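PDB 1J6O: TatD-related deoxyribonuclease from Thermotoga maritima, which probably hydrolyses ester bonds in DNA as a metal-dependent nuclease of the TatD family. Local coordinates for residues V47-L58 against F92-E103; L156-H164 against R260-E268. All blocks are in the same frame, centred on the assembly; numbering follows the deposited sequence.

Interaction 1 of 2, residues V47-L58 against F92-E103; sequences VGVNLEDSKKSL and FAKDEKVVAIGE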
loop_
_atom_site.group_PDB
_atom_site.type_symbol
_atom_site.label_atom_id
_atom_site.label_comp_id
_atom_site.label_asym_id
_atom_site.label_seq_id
_atom_site.Cartn_x
_atom_site.Cartn_y
_atom_site.Cartn_z
ATOM N N VAL A 47 -0.400 2.013 -7.224
ATOM C CA VAL A 47 -1.566 2.700 -6.713
ATOM C C VAL A 47 -1.990 4.061 -7.241
ATOM O O VAL A 47 -1.187 4.984 -7.276
ATOM C CB VAL A 47 -1.357 2.844 -5.172
ATOM C CG1 VAL A 47 -2.642 3.224 -4.504
ATOM C CG2 VAL A 47 -0.831 1.508 -4.580
ATOM N N GLY A 48 -3.277 4.188 -7.541
ATOM C CA GLY A 48 -3.812 5.461 -8.044
ATOM C C GLY A 48 -4.290 6.338 -6.902
ATOM O O GLY A 48 -4.563 5.816 -5.811
ATOM N N VAL A 49 -4.362 7.665 -7.104
ATOM C CA VAL A 49 -4.826 8.538 -6.009
ATOM C C VAL A 49 -6.112 9.340 -6.301
ATOM O O VAL A 49 -6.608 10.077 -5.438
ATOM C CB VAL A 49 -3.701 9.496 -5.501
ATOM C CG1 VAL A 49 -2.541 8.641 -4.920
ATOM C CG2 VAL A 49 -3.187 10.399 -6.625
ATOM N N ASN A 50 -6.644 9.189 -7.513
ATOM C CA ASN A 50 -7.874 9.866 -7.908
ATOM C C ASN A 50 -8.295 9.237 -9.220
ATOM O O ASN A 50 -7.630 8.328 -9.706
ATOM C CB ASN A 50 -7.720 11.396 -8.002
ATOM C CG ASN A 50 -6.662 11.841 -8.996
ATOM O OD1 ASN A 50 -6.646 11.421 -10.147
ATOM N ND2 ASN A 50 -5.793 12.731 -8.549
ATOM N N LEU A 51 -9.404 9.664 -9.792
ATOM C CA LEU A 51 -9.831 9.061 -11.043
ATOM C C LEU A 51 -8.848 9.163 -12.203
ATOM O O LEU A 51 -8.563 8.158 -12.863
ATOM C CB LEU A 51 -11.199 9.634 -11.472
ATOM C CG LEU A 51 -12.479 8.873 -11.096
ATOM C CD1 LEU A 51 -12.310 8.097 -9.832
ATOM C CD2 LEU A 51 -13.668 9.860 -11.016
ATOM N N GLU A 52 -8.339 10.360 -12.472
ATOM C CA GLU A 52 -7.398 10.524 -13.586
ATOM C C GLU A 52 -6.100 9.768 -13.338
ATOM O O GLU A 52 -5.530 9.149 -14.244
ATOM C CB GLU A 52 -7.053 12.000 -13.798
ATOM C CG GLU A 52 -8.208 12.884 -14.229
ATOM C CD GLU A 52 -9.329 12.926 -13.204
ATOM O OE1 GLU A 52 -9.042 13.128 -11.991
ATOM O OE2 GLU A 52 -10.500 12.761 -13.620
ATOM N N ASP A 53 -5.616 9.869 -12.111
ATOM C CA ASP A 53 -4.383 9.200 -11.747
ATOM C C ASP A 53 -4.531 7.667 -11.751
ATOM O O ASP A 53 -3.593 6.917 -12.134
ATOM C CB ASP A 53 -3.923 9.742 -10.388
ATOM C CG ASP A 53 -2.584 9.192 -9.991
ATOM O OD1 ASP A 53 -1.547 9.696 -10.502
ATOM O OD2 ASP A 53 -2.581 8.239 -9.184
ATOM N N SER A 54 -5.701 7.190 -11.341
ATOM C CA SER A 54 -5.914 5.756 -11.331
ATOM C C SER A 54 -5.891 5.233 -12.759
ATOM O O SER A 54 -5.408 4.113 -13.007
ATOM C CB SER A 54 -7.240 5.400 -10.655
ATOM O OG SER A 54 -7.143 5.575 -9.251
ATOM N N LYS A 55 -6.414 6.021 -13.697
ATOM C CA LYS A 55 -6.426 5.595 -15.117
ATOM C C LYS A 55 -4.965 5.465 -15.612
ATOM O O LYS A 55 -4.632 4.522 -16.320
ATOM C CB LYS A 55 -7.194 6.612 -15.989
ATOM C CG LYS A 55 -7.697 6.101 -17.363
ATOM C CD LYS A 55 -6.640 5.589 -18.292
ATOM C CE LYS A 55 -7.192 5.312 -19.721
ATOM N NZ LYS A 55 -7.951 4.036 -19.866
ATOM N N LYS A 56 -4.098 6.397 -15.222
ATOM C CA LYS A 56 -2.681 6.344 -15.647
ATOM C C LYS A 56 -1.997 5.129 -15.030
ATOM O O LYS A 56 -1.163 4.487 -15.673
ATOM C CB LYS A 56 -1.935 7.597 -15.227
ATOM C CG LYS A 56 -2.391 8.841 -15.988
ATOM C CD LYS A 56 -1.735 10.107 -15.446
ATOM C CE LYS A 56 -0.529 10.529 -16.264
ATOM N NZ LYS A 56 0.547 9.500 -16.301
ATOM N N SER A 57 -2.340 4.840 -13.776
ATOM C CA SER A 57 -1.769 3.692 -13.072
ATOM C C SER A 57 -2.209 2.425 -13.815
ATOM O O SER A 57 -1.403 1.538 -14.093
ATOM C CB SER A 57 -2.273 3.655 -11.618
ATOM O OG SER A 57 -1.769 2.525 -10.916
ATOM N N LEU A 58 -3.492 2.332 -14.147
ATOM C CA LEU A 58 -3.954 1.138 -14.855
ATOM C C LEU A 58 -3.273 0.969 -16.204
ATOM O O LEU A 58 -2.856 -0.136 -16.578
ATOM C CB LEU A 58 -5.472 1.186 -15.054
ATOM C CG LEU A 58 -6.129 0.024 -15.825
ATOM C CD1 LEU A 58 -5.764 -1.334 -15.195
ATOM C CD2 LEU A 58 -7.630 0.246 -15.837
ATOM N N PHE A 92 -13.088 0.555 -13.922
ATOM C CA PHE A 92 -11.660 0.290 -14.032
ATOM C C PHE A 92 -11.395 -1.131 -13.553
ATOM O O PHE A 92 -10.641 -1.898 -14.176
ATOM C CB PHE A 92 -10.835 1.213 -13.109
ATOM C CG PHE A 92 -10.724 2.649 -13.560
ATOM C CD1 PHE A 92 -10.846 3.005 -14.896
ATOM C CD2 PHE A 92 -10.425 3.644 -12.625
ATOM C CE1 PHE A 92 -10.670 4.352 -15.303
ATOM C CE2 PHE A 92 -10.246 4.974 -13.016
ATOM C CZ PHE A 92 -10.370 5.327 -14.370
ATOM N N ALA A 93 -12.009 -1.463 -12.426
ATOM C CA ALA A 93 -11.844 -2.765 -11.822
ATOM C C ALA A 93 -12.288 -3.933 -12.676
ATOM O O ALA A 93 -12.077 -5.081 -12.300
ATOM C CB ALA A 93 -12.518 -2.793 -10.435
ATOM N N LYS A 94 -12.891 -3.661 -13.831
ATOM C CA LYS A 94 -13.311 -4.767 -14.675
ATOM C C LYS A 94 -12.016 -5.368 -15.220
ATOM O O LYS A 94 -11.965 -6.564 -15.499
ATOM C CB LYS A 94 -14.188 -4.297 -15.845
ATOM C CG LYS A 94 -15.533 -3.735 -15.437
ATOM C CD LYS A 94 -16.377 -4.726 -14.638
ATOM C CE LYS A 94 -16.887 -5.882 -15.496
ATOM N NZ LYS A 94 -17.988 -6.616 -14.806
ATOM N N ASP A 95 -10.973 -4.541 -15.350
ATOM C CA ASP A 95 -9.670 -5.005 -15.863
ATOM C C ASP A 95 -9.029 -5.972 -14.856
ATOM O O ASP A 95 -8.961 -5.679 -13.655
ATOM C CB ASP A 95 -8.733 -3.809 -16.098
ATOM C CG ASP A 95 -7.589 -4.143 -17.037
ATOM O OD1 ASP A 95 -6.684 -4.908 -16.632
ATOM O OD2 ASP A 95 -7.605 -3.649 -18.187
ATOM N N GLU A 96 -8.548 -7.119 -15.338
ATOM C CA GLU A 96 -7.929 -8.106 -14.445
ATOM C C GLU A 96 -6.662 -7.609 -13.739
ATOM O O GLU A 96 -6.248 -8.173 -12.728
ATOM C CB GLU A 96 -7.590 -9.390 -15.207
ATOM C CG GLU A 96 -6.715 -9.170 -16.428
ATOM N N LYS A 97 -6.056 -6.558 -14.274
ATOM C CA LYS A 97 -4.841 -6.015 -13.672
ATOM C C LYS A 97 -5.144 -5.299 -12.350
ATOM O O LYS A 97 -4.225 -5.047 -11.563
ATOM C CB LYS A 97 -4.176 -5.043 -14.649
ATOM C CG LYS A 97 -3.329 -5.710 -15.706
ATOM C CD LYS A 97 -2.054 -6.231 -15.066
ATOM C CE LYS A 97 -0.996 -6.510 -16.124
ATOM N NZ LYS A 97 0.335 -6.590 -15.506
ATOM N N VAL A 98 -6.417 -4.954 -12.121
ATOM C CA VAL A 98 -6.809 -4.265 -10.872
ATOM C C VAL A 98 -6.987 -5.316 -9.774
ATOM O O VAL A 98 -7.876 -6.194 -9.851
ATOM C CB VAL A 98 -8.089 -3.455 -11.061
ATOM C CG1 VAL A 98 -8.544 -2.876 -9.717
ATOM C CG2 VAL A 98 -7.819 -2.311 -12.037
ATOM N N VAL A 99 -6.157 -5.209 -8.738
ATOM C CA VAL A 99 -6.196 -6.166 -7.639
ATOM C C VAL A 99 -6.592 -5.592 -6.293
ATOM O O VAL A 99 -6.606 -6.296 -5.284
ATOM C CB VAL A 99 -4.790 -6.820 -7.483
ATOM C CG1 VAL A 99 -4.389 -7.542 -8.780
ATOM C CG2 VAL A 99 -3.737 -5.726 -7.214
ATOM N N ALA A 100 -6.935 -4.311 -6.266
ATOM C CA ALA A 100 -7.301 -3.718 -5.005
ATOM C C ALA A 100 -7.960 -2.379 -5.247
ATOM O O ALA A 100 -7.931 -1.870 -6.361
ATOM C CB ALA A 100 -6.027 -3.500 -4.144
ATOM N N ILE A 101 -8.579 -1.865 -4.194
ATOM C CA ILE A 101 -9.255 -0.576 -4.206
ATOM C C ILE A 101 -8.458 0.268 -3.214
ATOM O O ILE A 101 -8.262 -0.127 -2.049
ATOM C CB ILE A 101 -10.747 -0.646 -3.717
ATOM C CG1 ILE A 101 -11.613 -1.403 -4.725
ATOM C CG2 ILE A 101 -11.314 0.804 -3.578
ATOM C CD1 ILE A 101 -11.687 -0.765 -6.105
ATOM N N GLY A 102 -7.982 1.419 -3.695
ATOM C CA GLY A 102 -7.200 2.348 -2.892
ATOM C C GLY A 102 -6.268 3.063 -3.867
ATOM O O GLY A 102 -6.146 2.635 -5.016
ATOM N N GLU A 103 -5.535 4.073 -3.430
ATOM C CA GLU A 103 -5.514 4.568 -2.060
ATOM C C GLU A 103 -6.807 5.207 -1.554
ATOM O O GLU A 103 -7.450 5.990 -2.256
ATOM C CB GLU A 103 -4.347 5.567 -1.945
ATOM C CG GLU A 103 -3.663 5.551 -0.608
ATOM C CD GLU A 103 -2.325 6.272 -0.616
ATOM O OE1 GLU A 103 -1.572 6.191 -1.618
ATOM O OE2 GLU A 103 -2.026 6.917 0.409
#
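Phe-92 drives its ring as a knob into a hole on helix 51-58 formed by Leu-51, Ser-54, Lys-55 and Leu-58. Its CB lies 4.3 Å from Leu-58 CD2. Placing CG anti to the carbonyl carbon (chi1 -74°) sends the ring on toward the helix, where Phe-92 CE2 lies 3.8 Å from Ser-54 CB. On the other flank CE1 approaches Lys-55 CG, and at the tip Phe-92 CZ lies 3.8 Å from Lys-55 CB, the two side chains crossing at about a right angle. The backbone carbonyl Leu-51 O sits at the ring edge, near its plane, 3.6 Å from Phe-92 CE2. One turn beyond Ser-54, Leu-58 turns its other methyl, CD1, to Asp-95 CG and Val-98 CG2. Near the strand end, the one hydrogen bond between the segments, Glu-103 N to Gly-48 O (3.1 Å), has its donor nearly in line with the C=O and is moderately bent at the hydrogen (154°). Glu-103, a predicted metal ligand, points its carboxylate to His-17. The contact thus sets helix 51-61 against the end of helix 85-92 and the turns leading into strand 98-107, with strand 67-71 touching Ser-54 from between strands 41-47 and 98-107.

Interaction 2 of 2, residues L156-H164 against R260-E268; sequences LPEKRGVIH and RRIFLEVKE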
loop_
_atom_site.group_PDB
_atom_site.type_symbol
_atom_site.label_atom_id
_atom_site.label_comp_id
_atom_site.label_asym_id
_atom_site.label_seq_id
_atom_site.Cartn_x
_atom_site.Cartn_y
_atom_site.Cartn_z
ATOM N N LEU A 156 -16.549 -5.974 5.229
ATOM C CA LEU A 156 -15.268 -5.926 4.533
ATOM C C LEU A 156 -15.027 -7.101 3.596
ATOM O O LEU A 156 -15.594 -8.177 3.766
ATOM C CB LEU A 156 -14.142 -5.896 5.548
ATOM C CG LEU A 156 -14.201 -4.720 6.503
ATOM C CD1 LEU A 156 -13.111 -4.866 7.536
ATOM C CD2 LEU A 156 -14.045 -3.435 5.726
ATOM N N PRO A 157 -14.154 -6.909 2.594
ATOM C CA PRO A 157 -13.850 -7.987 1.647
ATOM C C PRO A 157 -13.159 -9.109 2.418
ATOM O O PRO A 157 -12.534 -8.844 3.452
ATOM C CB PRO A 157 -12.887 -7.333 0.657
ATOM C CG PRO A 157 -13.086 -5.863 0.844
ATOM C CD PRO A 157 -13.356 -5.704 2.304
ATOM N N GLU A 158 -13.268 -10.337 1.905
ATOM C CA GLU A 158 -12.663 -11.532 2.514
ATOM C C GLU A 158 -11.235 -11.202 2.927
ATOM O O GLU A 158 -10.863 -11.342 4.097
ATOM C CB GLU A 158 -12.653 -12.690 1.508
ATOM C CG GLU A 158 -14.042 -13.226 1.162
ATOM C CD GLU A 158 -14.047 -14.111 -0.082
ATOM O OE1 GLU A 158 -13.012 -14.184 -0.781
ATOM O OE2 GLU A 158 -15.096 -14.728 -0.371
ATOM N N LYS A 159 -10.434 -10.789 1.954
ATOM C CA LYS A 159 -9.040 -10.417 2.200
ATOM C C LYS A 159 -9.200 -8.925 2.490
ATOM O O LYS A 159 -9.357 -8.137 1.567
ATOM C CB LYS A 159 -8.205 -10.584 0.924
ATOM C CG LYS A 159 -8.123 -11.996 0.368
ATOM C CD LYS A 159 -6.794 -12.639 0.739
ATOM C CE LYS A 159 -6.700 -14.069 0.225
ATOM N NZ LYS A 159 -6.921 -14.125 -1.242
ATOM N N ARG A 160 -9.182 -8.543 3.757
ATOM C CA ARG A 160 -9.340 -7.144 4.142
ATOM C C ARG A 160 -8.393 -6.194 3.407
ATOM O O ARG A 160 -8.831 -5.201 2.789
ATOM C CB ARG A 160 -9.149 -7.016 5.645
ATOM C CG ARG A 160 -9.951 -8.056 6.422
ATOM C CD ARG A 160 -11.017 -7.424 7.268
ATOM N NE ARG A 160 -11.752 -8.419 8.047
ATOM C CZ ARG A 160 -12.603 -9.300 7.531
ATOM N NH1 ARG A 160 -12.839 -9.328 6.222
ATOM N NH2 ARG A 160 -13.237 -10.140 8.337
ATOM N N GLY A 161 -7.102 -6.483 3.487
ATOM C CA GLY A 161 -6.136 -5.625 2.816
ATOM C C GLY A 161 -4.923 -5.228 3.635
ATOM O O GLY A 161 -4.432 -5.964 4.498
ATOM N N VAL A 162 -4.448 -4.021 3.367
ATOM C CA VAL A 162 -3.288 -3.498 4.047
ATOM C C VAL A 162 -3.452 -2.066 4.487
ATOM O O VAL A 162 -4.046 -1.262 3.763
ATOM C CB VAL A 162 -2.090 -3.500 3.075
ATOM C CG1 VAL A 162 -0.843 -3.125 3.792
ATOM C CG2 VAL A 162 -1.972 -4.885 2.374
ATOM N N ILE A 163 -2.917 -1.745 5.661
ATOM C CA ILE A 163 -2.964 -0.375 6.185
ATOM C C ILE A 163 -1.543 -0.009 5.763
ATOM O O ILE A 163 -0.545 -0.395 6.395
ATOM C CB ILE A 163 -3.080 -0.316 7.709
ATOM C CG1 ILE A 163 -4.350 -1.057 8.150
ATOM C CG2 ILE A 163 -3.106 1.150 8.162
ATOM C CD1 ILE A 163 -5.634 -0.534 7.477
ATOM N N HIS A 164 -1.437 0.735 4.678
ATOM C CA HIS A 164 -0.130 1.109 4.178
ATOM C C HIS A 164 0.634 2.144 5.004
ATOM O O HIS A 164 0.034 2.965 5.691
ATOM C CB HIS A 164 -0.310 1.509 2.707
ATOM C CG HIS A 164 -0.061 2.947 2.414
ATOM N ND1 HIS A 164 1.179 3.430 2.053
ATOM C CD2 HIS A 164 -0.901 4.009 2.390
ATOM C CE1 HIS A 164 1.091 4.726 1.822
ATOM N NE2 HIS A 164 -0.160 5.100 2.019
ATOM N N ARG A 260 1.503 -11.989 -1.961
ATOM C CA ARG A 260 0.932 -12.838 -3.009
ATOM C C ARG A 260 -0.482 -13.257 -2.620
ATOM O O ARG A 260 -1.421 -13.228 -3.428
ATOM C CB ARG A 260 1.748 -14.130 -3.171
ATOM C CG ARG A 260 3.067 -14.015 -3.919
ATOM C CD ARG A 260 3.786 -15.365 -3.840
ATOM N NE ARG A 260 5.121 -15.344 -4.429
ATOM C CZ ARG A 260 6.020 -16.312 -4.258
ATOM N NH1 ARG A 260 5.707 -17.381 -3.524
ATOM N NH2 ARG A 260 7.241 -16.194 -4.769
ATOM N N ARG A 261 -0.629 -13.674 -1.376
ATOM C CA ARG A 261 -1.928 -14.108 -0.905
ATOM C C ARG A 261 -2.983 -13.016 -0.954
ATOM O O ARG A 261 -4.108 -13.235 -1.395
ATOM C CB ARG A 261 -1.804 -14.639 0.521
ATOM C CG ARG A 261 -3.087 -15.209 1.081
ATOM C CD ARG A 261 -2.944 -15.576 2.559
ATOM N NE ARG A 261 -2.824 -14.396 3.407
ATOM C CZ ARG A 261 -1.725 -14.065 4.073
ATOM N NH1 ARG A 261 -0.634 -14.830 3.993
ATOM N NH2 ARG A 261 -1.714 -12.965 4.819
ATOM N N ILE A 262 -2.611 -11.827 -0.517
ATOM C CA ILE A 262 -3.558 -10.714 -0.507
ATOM C C ILE A 262 -3.988 -10.186 -1.861
ATOM O O ILE A 262 -5.174 -10.056 -2.154
ATOM C CB ILE A 262 -2.970 -9.521 0.305
ATOM C CG1 ILE A 262 -2.917 -9.895 1.794
ATOM C CG2 ILE A 262 -3.842 -8.277 0.160
ATOM C CD1 ILE A 262 -2.193 -8.876 2.661
ATOM N N PHE A 263 -3.007 -9.909 -2.695
ATOM C CA PHE A 263 -3.266 -9.362 -4.006
ATOM C C PHE A 263 -3.418 -10.270 -5.200
ATOM O O PHE A 263 -4.198 -9.961 -6.112
ATOM C CB PHE A 263 -2.152 -8.344 -4.294
ATOM C CG PHE A 263 -2.101 -7.215 -3.299
ATOM C CD1 PHE A 263 -3.057 -6.220 -3.325
ATOM C CD2 PHE A 263 -1.089 -7.160 -2.348
ATOM C CE1 PHE A 263 -3.006 -5.167 -2.421
ATOM C CE2 PHE A 263 -1.015 -6.109 -1.424
ATOM C CZ PHE A 263 -1.976 -5.107 -1.461
ATOM N N LEU A 264 -2.708 -11.391 -5.205
ATOM C CA LEU A 264 -2.813 -12.263 -6.369
ATOM C C LEU A 264 -3.692 -13.480 -6.348
ATOM O O LEU A 264 -3.986 -14.025 -7.405
ATOM C CB LEU A 264 -1.413 -12.675 -6.809
ATOM C CG LEU A 264 -0.520 -11.467 -7.103
ATOM C CD1 LEU A 264 0.837 -11.926 -7.620
ATOM C CD2 LEU A 264 -1.220 -10.522 -8.097
ATOM N N GLU A 265 -4.105 -13.922 -5.177
ATOM C CA GLU A 265 -4.951 -15.101 -5.135
ATOM C C GLU A 265 -6.290 -14.805 -5.786
ATOM O O GLU A 265 -6.876 -13.736 -5.582
ATOM C CB GLU A 265 -5.133 -15.567 -3.691
ATOM C CG GLU A 265 -5.154 -17.090 -3.556
ATOM C CD GLU A 265 -4.817 -17.565 -2.157
ATOM O OE1 GLU A 265 -5.716 -17.573 -1.278
ATOM O OE2 GLU A 265 -3.644 -17.926 -1.932
ATOM N N VAL A 266 -6.763 -15.744 -6.600
ATOM C CA VAL A 266 -8.033 -15.562 -7.274
ATOM C C VAL A 266 -9.127 -15.480 -6.198
ATOM O O VAL A 266 -9.227 -16.356 -5.338
ATOM C CB VAL A 266 -8.327 -16.739 -8.245
ATOM C CG1 VAL A 266 -9.655 -16.514 -8.947
ATOM C CG2 VAL A 266 -7.222 -16.861 -9.263
ATOM N N LYS A 267 -9.941 -14.431 -6.246
ATOM C CA LYS A 267 -11.011 -14.266 -5.262
ATOM C C LYS A 267 -12.400 -14.493 -5.864
ATOM O O LYS A 267 -12.628 -14.225 -7.046
ATOM C CB LYS A 267 -10.952 -12.857 -4.657
ATOM C CG LYS A 267 -9.613 -12.510 -4.014
ATOM C CD LYS A 267 -9.552 -11.049 -3.589
ATOM C CE LYS A 267 -8.231 -10.727 -2.892
ATOM N NZ LYS A 267 -7.055 -10.956 -3.787
ATOM N N GLU A 268 -13.324 -15.002 -5.049
ATOM C CA GLU A 268 -14.682 -15.247 -5.523
ATOM C C GLU A 268 -15.225 -13.942 -6.100
ATOM O O GLU A 268 -15.567 -13.020 -5.351
ATOM C CB GLU A 268 -15.594 -15.686 -4.373
ATOM C CG GLU A 268 -15.642 -17.180 -4.089
ATOM C CD GLU A 268 -16.655 -17.510 -2.991
ATOM O OE1 GLU A 268 -17.796 -16.990 -3.064
ATOM O OE2 GLU A 268 -16.315 -18.287 -2.061
ATOM O OXT GLU A 268 -15.277 -13.854 -7.345
#
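Lys-159 lies across the end of helix 248-264 and touches it along nearly its whole length. Its CG, anti to the carbonyl carbon (chi1 -62°), meets Lys-267 CE at 3.5 Å, a tight carbon contact made where the two lysine chains cross obliquely. Farther out, CD passes Ile-262 CA and CE passes Arg-261 CG. A bend at chi4 then brings Lys-159 NZ to Arg-261 O, a 3.0 Å hydrogen bond whose donor is tilted from the carbonyl plane. Glu-265 crosses this lysine at about a right angle and makes a long salt bridge between Lys-159 NZ and Glu-265 OE1 (3.7 Å). Lys-267 turns its own ammonium onto Ile-262 O, 2.6 Å from Lys-267 NZ, so two successive carbonyls at the helix end are each taken by a different lysine. Lys-159 NZ and Lys-267 NZ stay 4.1 Å apart; Glu-265 and the carbonyls probably ease their repulsion. At the rim the carboxylates of Glu-158 and Glu-268 stand nearly perpendicular (78°), their OE2 atoms 4.1 Å apart, while Asn-133 ND2 bonds Glu-158 OE1 and the chain-terminal O of Glu-268.

Deeper in, Val-162 CG2 reaches Phe-263 CZ at 3.8 Å and also meets Ile-262 CD1, crossing both side chains at about a right angle, while Ile-262 CG2 covers one face of the phenyl ring over its centre. The last turn, 260-264, of the C-terminal helix, at 111° to strand 161-163, thus closes the N-terminal side of a TIM-type barrel, away from predicted metal ligand His-164, with Phe-263 plugging in among strands 41-47, 98-107, 136-141 and 161-163.

How the interactions relate
Interaction 1 closes before interaction 2 opens along the chain; their centres lie about 15 Å apart, and both reach the same eight-stranded parallel sheet. Strands 41-47 and 98-107 serve the first and strand 161-163 the second, with strand 136-141 between 98-107 and 161-163 in sheet order. Interaction 1 holds helix 51-61 on the outside of the barrel, whereas interaction 2 brings in the C-terminal helix, and the two meet where Ala-100 CB packs on Phe-263 CE1. A second meeting point lies at the predicted metal site: Glu-103 OE2 and His-164 NE2 are 3.1 Å apart, probably a weak hydrogen bond. Distant parts of the sequence thereby converge on one barrel, consistent with a metal-dependent nuclease whose ligands are gathered from several strands.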